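Local coordinates for DNA repair protein RecN (Deinococcus radiodurans, PDB 4ABX) that may take part in recombinational repair of damaged DNA as an SMC-like, ATP-binding protein, this chain being its coiled-coil domain, at residues 27-32 against 147-152; 70-75 against 94-99; 32-37 against 132-137. All blocks are in the same frame, centred on the assembly; numbering follows the deposited sequence.

Overall arrangement
The chain is an elongated, all-helical coiled-coil domain without any strand, and the three contacts mark positions along its length. Contacts 1 and 3 are neighbours, their centres about 10 Å apart, and share Gly-32: the loop 27-32 meets helix 145-169, and helix 33-63, which follows that loop, meets helix 121-141. Contact 2 lies on the opposite side of the chain's centre, about 62 Å from contact 1 and 52 Å from contact 3 between centres, where helices 68-83 and 87-115 pair beside the second subunit. Along the chain, contact 1 encloses contact 3, which encloses contact 2, as expected when one polypeptide runs out along the rod and returns.

Contact 1 of 3, residues 27-32 against 147-152; sequences VSPDPG and DVVEFG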
loop_
_atom_site.group_PDB
_atom_site.type_symbol
_atom_site.label_atom_id
_atom_site.label_comp_id
_atom_site.label_asym_id
_atom_site.label_seq_id
_atom_site.Cartn_x
_atom_site.Cartn_y
_atom_site.Cartn_z
ATOM N N VAL A 27 15.549 -15.536 -48.712
ATOM C CA VAL A 27 15.821 -14.626 -47.600
ATOM C C VAL A 27 16.662 -13.446 -48.076
ATOM O O VAL A 27 16.536 -12.323 -47.568
ATOM C CB VAL A 27 16.538 -15.356 -46.449
ATOM C CG1 VAL A 27 16.932 -14.376 -45.351
ATOM C CG2 VAL A 27 15.652 -16.460 -45.898
ATOM N N SER A 28 17.519 -13.714 -49.057
ATOM C CA SER A 28 18.357 -12.693 -49.675
ATOM C C SER A 28 19.208 -11.922 -48.661
ATOM O O SER A 28 19.066 -10.705 -48.517
ATOM C CB SER A 28 17.498 -11.736 -50.507
ATOM O OG SER A 28 18.313 -10.803 -51.185
ATOM N N PRO A 29 20.107 -12.633 -47.965
ATOM C CA PRO A 29 20.972 -12.013 -46.955
ATOM C C PRO A 29 21.908 -10.965 -47.554
ATOM O O PRO A 29 22.558 -11.208 -48.570
ATOM C CB PRO A 29 21.777 -13.197 -46.406
ATOM C CG PRO A 29 21.713 -14.238 -47.483
ATOM C CD PRO A 29 20.351 -14.081 -48.084
ATOM N N ASP A 30 21.972 -9.805 -46.912
ATOM C CA ASP A 30 22.819 -8.713 -47.376
ATOM C C ASP A 30 23.879 -8.412 -46.327
ATOM O O ASP A 30 23.626 -7.671 -45.374
ATOM C CB ASP A 30 21.964 -7.476 -47.655
ATOM C CG ASP A 30 22.791 -6.248 -48.004
ATOM O OD1 ASP A 30 23.935 -6.395 -48.484
ATOM O OD2 ASP A 30 22.283 -5.128 -47.797
ATOM N N PRO A 31 25.077 -8.993 -46.498
ATOM C CA PRO A 31 26.125 -8.843 -45.486
ATOM C C PRO A 31 26.246 -7.391 -45.035
ATOM O O PRO A 31 26.274 -6.483 -45.866
ATOM C CB PRO A 31 27.385 -9.293 -46.221
ATOM C CG PRO A 31 26.882 -10.273 -47.246
ATOM C CD PRO A 31 25.550 -9.726 -47.687
ATOM N N GLY A 32 26.292 -7.175 -43.726
ATOM C CA GLY A 32 26.347 -5.825 -43.190
ATOM C C GLY A 32 25.031 -5.317 -42.620
ATOM O O GLY A 32 25.027 -4.456 -41.739
ATOM N N ASP A 147 29.765 -15.705 -45.260
ATOM C CA ASP A 147 29.902 -17.148 -45.455
ATOM C C ASP A 147 28.649 -17.732 -46.094
ATOM O O ASP A 147 28.734 -18.599 -46.965
ATOM C CB ASP A 147 30.185 -17.864 -44.128
ATOM C CG ASP A 147 31.554 -17.533 -43.560
ATOM O OD1 ASP A 147 32.572 -17.765 -44.252
ATOM O OD2 ASP A 147 31.610 -17.028 -42.417
ATOM N N VAL A 148 27.485 -17.262 -45.649
ATOM C CA VAL A 148 26.213 -17.749 -46.172
ATOM C C VAL A 148 26.077 -17.453 -47.665
ATOM O O VAL A 148 25.636 -18.302 -48.447
ATOM C CB VAL A 148 25.014 -17.112 -45.438
ATOM C CG1 VAL A 148 23.704 -17.651 -45.992
ATOM C CG2 VAL A 148 25.106 -17.359 -43.934
ATOM N N VAL A 149 26.440 -16.237 -48.054
ATOM C CA VAL A 149 26.349 -15.837 -49.454
ATOM C C VAL A 149 27.311 -16.674 -50.294
ATOM O O VAL A 149 26.949 -17.170 -51.368
ATOM C CB VAL A 149 26.641 -14.334 -49.631
ATOM C CG1 VAL A 149 26.861 -13.997 -51.107
ATOM C CG2 VAL A 149 25.507 -13.499 -49.038
ATOM N N GLU A 150 28.532 -16.836 -49.793
ATOM C CA GLU A 150 29.525 -17.677 -50.452
ATOM C C GLU A 150 29.023 -19.117 -50.600
ATOM O O GLU A 150 29.150 -19.724 -51.672
ATOM C CB GLU A 150 30.849 -17.643 -49.679
ATOM C CG GLU A 150 31.912 -18.606 -50.194
ATOM C CD GLU A 150 32.451 -18.223 -51.562
ATOM O OE1 GLU A 150 32.187 -17.089 -52.017
ATOM O OE2 GLU A 150 33.145 -19.059 -52.182
ATOM N N PHE A 151 28.440 -19.656 -49.529
ATOM C CA PHE A 151 27.903 -21.014 -49.559
ATOM C C PHE A 151 26.911 -21.172 -50.706
ATOM O O PHE A 151 26.947 -22.162 -51.429
ATOM C CB PHE A 151 27.249 -21.398 -48.220
ATOM C CG PHE A 151 26.774 -22.834 -48.157
ATOM C CD1 PHE A 151 25.668 -23.253 -48.887
ATOM C CD2 PHE A 151 27.439 -23.766 -47.378
ATOM C CE1 PHE A 151 25.234 -24.580 -48.835
ATOM C CE2 PHE A 151 27.009 -25.086 -47.315
ATOM C CZ PHE A 151 25.907 -25.493 -48.047
ATOM N N GLY A 152 26.036 -20.187 -50.882
ATOM C CA GLY A 152 25.042 -20.237 -51.941
ATOM C C GLY A 152 25.627 -20.140 -53.342
ATOM O O GLY A 152 25.134 -20.777 -54.276
#
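Val-149 pushes its CG2 methyl into the angle between the rings of Pro-29 and Pro-31, touching both. The prolines belong to the loop that interrupts the outgoing arm of the coiled coil, between helices 6-27 and 33-63, while the valine sits on helix 145-169 of the returning arm. Val-149 CG2 lies 3.9 Å from Pro-31 CG, and the two side chains meet at about a right angle. The same methyl is 4.2 Å from Pro-29 CG, a slanting approach. With CG1 set anti to the backbone N (chi1 167°), CG2 takes the position beside that nitrogen and faces the loop. One helical residue earlier, Val-148 reaches the same ring, its CG1 4.2 Å from Pro-29 CG.

No hydrogen bond joins the two segments, and the contact is apolar and modest. Ser-28 is where the chain leaves helix 6-27: its phi is positive (55°), and from there the backbone runs in extended form through both prolines, whose CB atoms point toward the helix, while that of Asp-30 points away. Elsewhere, Arg-130 of helix 121-141 donates to the carbonyl O of Val-27, and Pro-29 also packs on Ile-24 and Leu-137, placing its ring where three helices converge. Even the loop backbone takes part, for the carbonyl O of Pro-29 lies 3.8 Å from Val-149 CG2.

Contact 2 of 3, residues 70-75 against 94-99; sequences GLIGEA and NELRAA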
loop_
_atom_site.group_PDB
_atom_site.type_symbol
_atom_site.label_atom_id
_atom_site.label_comp_id
_atom_site.label_asym_id
_atom_site.label_seq_id
_atom_site.Cartn_x
_atom_site.Cartn_y
_atom_site.Cartn_z
ATOM N N GLY A 70 -4.083 4.301 -2.494
ATOM C CA GLY A 70 -5.219 3.790 -1.747
ATOM C C GLY A 70 -4.878 3.487 -0.302
ATOM O O GLY A 70 -5.643 3.805 0.605
ATOM N N LEU A 71 -3.720 2.872 -0.074
ATOM C CA LEU A 71 -3.310 2.553 1.292
ATOM C C LEU A 71 -2.961 3.798 2.095
ATOM O O LEU A 71 -3.296 3.901 3.278
ATOM C CB LEU A 71 -2.148 1.560 1.302
ATOM C CG LEU A 71 -2.534 0.195 0.737
ATOM C CD1 LEU A 71 -1.355 -0.760 0.797
ATOM C CD2 LEU A 71 -3.729 -0.367 1.494
ATOM N N ILE A 72 -2.288 4.746 1.456
ATOM C CA ILE A 72 -1.972 6.006 2.112
ATOM C C ILE A 72 -3.265 6.702 2.539
ATOM O O ILE A 72 -3.358 7.243 3.639
ATOM C CB ILE A 72 -1.129 6.927 1.198
ATOM C CG1 ILE A 72 0.215 6.265 0.872
ATOM C CG2 ILE A 72 -0.908 8.290 1.851
ATOM C CD1 ILE A 72 1.129 7.116 -0.016
ATOM N N GLY A 73 -4.263 6.672 1.661
ATOM C CA GLY A 73 -5.558 7.265 1.938
ATOM C C GLY A 73 -6.249 6.637 3.132
ATOM O O GLY A 73 -6.848 7.337 3.946
ATOM N N GLU A 74 -6.171 5.312 3.238
ATOM C CA GLU A 74 -6.747 4.615 4.384
ATOM C C GLU A 74 -6.055 5.058 5.665
ATOM O O GLU A 74 -6.707 5.299 6.680
ATOM C CB GLU A 74 -6.633 3.097 4.224
ATOM C CG GLU A 74 -7.514 2.519 3.133
ATOM C CD GLU A 74 -7.418 1.005 3.047
ATOM O OE1 GLU A 74 -7.272 0.352 4.102
ATOM O OE2 GLU A 74 -7.483 0.472 1.919
ATOM N N ALA A 75 -4.731 5.168 5.600
ATOM C CA ALA A 75 -3.919 5.596 6.736
ATOM C C ALA A 75 -4.250 7.024 7.153
ATOM O O ALA A 75 -4.247 7.346 8.338
ATOM C CB ALA A 75 -2.422 5.477 6.399
ATOM N N ASN A 94 -1.109 15.703 8.154
ATOM C CA ASN A 94 -0.934 16.691 7.093
ATOM C C ASN A 94 0.286 16.397 6.221
ATOM O O ASN A 94 0.224 16.510 5.000
ATOM C CB ASN A 94 -0.863 18.106 7.672
ATOM C CG ASN A 94 -2.225 18.638 8.086
ATOM O OD1 ASN A 94 -2.348 19.350 9.082
ATOM N ND2 ASN A 94 -3.254 18.302 7.314
ATOM N N GLU A 95 1.390 16.005 6.847
ATOM C CA GLU A 95 2.559 15.561 6.100
ATOM C C GLU A 95 2.243 14.337 5.239
ATOM O O GLU A 95 2.787 14.182 4.141
ATOM C CB GLU A 95 3.729 15.275 7.049
ATOM C CG GLU A 95 4.304 16.536 7.678
ATOM C CD GLU A 95 5.251 16.251 8.828
ATOM O OE1 GLU A 95 5.625 15.075 9.020
ATOM O OE2 GLU A 95 5.617 17.208 9.545
ATOM N N LEU A 96 1.356 13.474 5.734
ATOM C CA LEU A 96 0.977 12.267 5.006
ATOM C C LEU A 96 0.113 12.603 3.783
ATOM O O LEU A 96 0.264 11.995 2.720
ATOM C CB LEU A 96 0.270 11.264 5.927
ATOM C CG LEU A 96 0.032 9.865 5.351
ATOM C CD1 LEU A 96 1.349 9.234 4.886
ATOM C CD2 LEU A 96 -0.662 8.967 6.376
ATOM N N ARG A 97 -0.779 13.577 3.933
ATOM C CA ARG A 97 -1.538 14.095 2.798
ATOM C C ARG A 97 -0.606 14.597 1.692
ATOM O O ARG A 97 -0.826 14.324 0.501
ATOM C CB ARG A 97 -2.486 15.214 3.242
ATOM C CG ARG A 97 -3.735 14.723 3.965
ATOM C CD ARG A 97 -4.754 15.842 4.141
ATOM N NE ARG A 97 -6.032 15.341 4.647
ATOM C CZ ARG A 97 -6.448 15.477 5.904
ATOM N NH1 ARG A 97 -5.691 16.112 6.791
ATOM N NH2 ARG A 97 -7.623 14.987 6.275
ATOM N N ALA A 98 0.428 15.337 2.089
ATOM C CA ALA A 98 1.429 15.823 1.144
ATOM C C ALA A 98 2.128 14.664 0.428
ATOM O O ALA A 98 2.374 14.728 -0.772
ATOM C CB ALA A 98 2.450 16.710 1.850
ATOM N N ALA A 99 2.452 13.608 1.169
ATOM C CA ALA A 99 3.075 12.444 0.561
ATOM C C ALA A 99 2.132 11.798 -0.453
ATOM O O ALA A 99 2.565 11.374 -1.522
ATOM C CB ALA A 99 3.503 11.441 1.618
#
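Both segments are fully helical and run in roughly opposite directions, closest at the CA atoms of Ile-72 and Leu-96, which are 7.5 Å apart. No hydrogen bond crosses the gap; side chains bridge it. Leu-96 reaches across with both of its methyls. Its CG stands anti to the backbone N (chi1 -170°), carrying the branch out over the facing helix, where the two methyls part company. CD1 goes to Ile-72 and lies 3.9 Å from its CG2, with Leu-96 CG itself 4.0 Å from that same Ile-72 CG2. CD2 turns to the residue one turn further on, coming 3.9 Å from Ala-75 CB. Beside that short side chain the methyl also reaches the backbone, with Leu-96 CD2 4.2 Å from Ala-75 C.

This is the helical hairpin formed by helices 68-83 and 87-115, an antiparallel pair at the end of the coiled-coil domain far from its two chain ends. All three touching residues are buried. Ile-72 also packs on Leu-100 and Val-103 further along helix 87-115, and Leu-96 on Val-76 of the helix it faces, extending the apolar seam in both directions. Helix 68-83 also carries part of the dimer interface: Leu-71 packs on Leu-71 of the second subunit, Ile-72 on Ala-68 of that subunit, and Ala-75 on its Leu-61.

Contact 3 of 3, residues 32-37 against 132-137; sequences GEEEGL and SALSKL
The first turn of helix 33-63, in the outgoing arm of the coiled coil, packs here on helix 121-141 of the returning arm. The axes of the two short helical segments come no closer than 11.9 Å, a gap filled mainly by Leu-134. Its CD1 methyl is met by three side chains in turn: Glu-33 CD at 3.6 Å, Leu-37 CD1 at 3.7 Å and Glu-34 CG at 3.8 Å from Leu-134 CD1. Glu-33 and Leu-134 approach from opposite directions, whereas Glu-34 and the leucine pass each other side by side, pointing opposite ways.

Glu-33 holds its CG between the backbone N and the carbonyl carbon (chi1 73°), and its otherwise extended chain turns a flat face of the carboxylate to Leu-134 CD1, which rests on it. OE2 of Glu-33 lies 3.7 Å from Leu-134 CD2 while accepting a hydrogen bond from the backbone N of Asp-30, and its OE1 forms a salt bridge with Arg-130. These two partners fix the carboxylate against the methyls and probably favour its charged form. Glu-34 lays its CG alongside the leucine and sends OE2 to a salt bridge with Lys-138. Pro-29 and Leu-145 pack on Leu-134 as well. An apolar seam flanked by ionic pairs between helices is usual in antiparallel coiled coils, here with the two short helical segments splayed to 141°.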
loop_
_atom_site.group_PDB
_atom_site.type_symbol
_atom_site.label_atom_id
_atom_site.label_comp_id
_atom_site.label_asym_id
_atom_site.label_seq_id
_atom_site.Cartn_x
_atom_site.Cartn_y
_atom_site.Cartn_z
ATOM N N GLY A 32 26.292 -7.175 -43.726
ATOM C CA GLY A 32 26.347 -5.825 -43.190
ATOM C C GLY A 32 25.031 -5.317 -42.620
ATOM O O GLY A 32 25.027 -4.456 -41.739
ATOM N N GLU A 33 23.911 -5.852 -43.106
ATOM C CA GLU A 33 22.593 -5.363 -42.694
ATOM C C GLU A 33 22.316 -5.552 -41.200
ATOM O O GLU A 33 21.441 -4.890 -40.640
ATOM C CB GLU A 33 21.478 -6.020 -43.520
ATOM C CG GLU A 33 21.207 -7.495 -43.170
ATOM C CD GLU A 33 20.039 -8.080 -43.959
ATOM O OE1 GLU A 33 18.890 -7.642 -43.740
ATOM O OE2 GLU A 33 20.268 -8.972 -44.805
ATOM N N GLU A 34 23.055 -6.452 -40.556
ATOM C CA GLU A 34 22.801 -6.759 -39.149
ATOM C C GLU A 34 23.175 -5.620 -38.209
ATOM O O GLU A 34 22.645 -5.537 -37.094
ATOM C CB GLU A 34 23.511 -8.049 -38.728
ATOM C CG GLU A 34 22.893 -9.306 -39.317
ATOM C CD GLU A 34 23.749 -10.541 -39.102
ATOM O OE1 GLU A 34 24.959 -10.499 -39.416
ATOM O OE2 GLU A 34 23.207 -11.556 -38.617
ATOM N N GLU A 35 24.083 -4.749 -38.654
ATOM C CA GLU A 35 24.481 -3.595 -37.850
ATOM C C GLU A 35 23.299 -2.671 -37.586
ATOM O O GLU A 35 23.030 -2.299 -36.441
ATOM C CB GLU A 35 25.608 -2.797 -38.516
ATOM C CG GLU A 35 26.018 -1.581 -37.689
ATOM C CD GLU A 35 26.920 -0.617 -38.441
ATOM O OE1 GLU A 35 27.126 -0.810 -39.659
ATOM O OE2 GLU A 35 27.418 0.340 -37.808
ATOM N N GLY A 36 22.606 -2.290 -38.656
ATOM C CA GLY A 36 21.421 -1.460 -38.544
ATOM C C GLY A 36 20.308 -2.145 -37.768
ATOM O O GLY A 36 19.658 -1.525 -36.925
ATOM N N LEU A 37 20.079 -3.425 -38.059
ATOM C CA LEU A 37 19.057 -4.192 -37.350
ATOM C C LEU A 37 19.296 -4.199 -35.837
ATOM O O LEU A 37 18.375 -3.939 -35.055
ATOM C CB LEU A 37 18.986 -5.626 -37.881
ATOM C CG LEU A 37 18.419 -5.825 -39.292
ATOM C CD1 LEU A 37 18.584 -7.276 -39.729
ATOM C CD2 LEU A 37 16.956 -5.407 -39.359
ATOM N N SER A 132 15.956 -13.118 -36.894
ATOM C CA SER A 132 15.725 -14.546 -36.729
ATOM C C SER A 132 15.939 -15.285 -38.043
ATOM O O SER A 132 16.489 -16.385 -38.054
ATOM C CB SER A 132 14.309 -14.814 -36.221
ATOM O OG SER A 132 14.045 -16.206 -36.208
ATOM N N ALA A 133 15.502 -14.682 -39.146
ATOM C CA ALA A 133 15.660 -15.309 -40.455
ATOM C C ALA A 133 17.137 -15.388 -40.823
ATOM O O ALA A 133 17.602 -16.400 -41.348
ATOM C CB ALA A 133 14.867 -14.558 -41.522
ATOM N N LEU A 134 17.876 -14.319 -40.534
ATOM C CA LEU A 134 19.312 -14.292 -40.808
ATOM C C LEU A 134 20.062 -15.289 -39.918
ATOM O O LEU A 134 20.990 -15.961 -40.377
ATOM C CB LEU A 134 19.880 -12.870 -40.649
ATOM C CG LEU A 134 19.376 -11.833 -41.654
ATOM C CD1 LEU A 134 19.813 -10.421 -41.269
ATOM C CD2 LEU A 134 19.835 -12.182 -43.075
ATOM N N SER A 135 19.653 -15.389 -38.654
ATOM C CA SER A 135 20.257 -16.341 -37.711
ATOM C C SER A 135 20.074 -17.792 -38.144
ATOM O O SER A 135 20.998 -18.603 -38.049
ATOM C CB SER A 135 19.671 -16.169 -36.303
ATOM O OG SER A 135 20.104 -14.960 -35.713
ATOM N N LYS A 136 18.873 -18.124 -38.603
ATOM C CA LYS A 136 18.606 -19.471 -39.092
ATOM C C LYS A 136 19.543 -19.837 -40.249
ATOM O O LYS A 136 20.030 -20.968 -40.322
ATOM C CB LYS A 136 17.142 -19.616 -39.506
ATOM C CG LYS A 136 16.163 -19.419 -38.352
ATOM C CD LYS A 136 14.720 -19.619 -38.799
ATOM C CE LYS A 136 13.750 -19.466 -37.631
ATOM N NZ LYS A 136 12.334 -19.669 -38.051
ATOM N N LEU A 137 19.805 -18.876 -41.137
ATOM C CA LEU A 137 20.723 -19.093 -42.261
ATOM C C LEU A 137 22.165 -19.286 -41.805
ATOM O O LEU A 137 22.879 -20.152 -42.322
ATOM C CB LEU A 137 20.663 -17.926 -43.253
ATOM C CG LEU A 137 19.448 -17.861 -44.176
ATOM C CD1 LEU A 137 19.674 -16.819 -45.261
ATOM C CD2 LEU A 137 19.191 -19.226 -44.795
#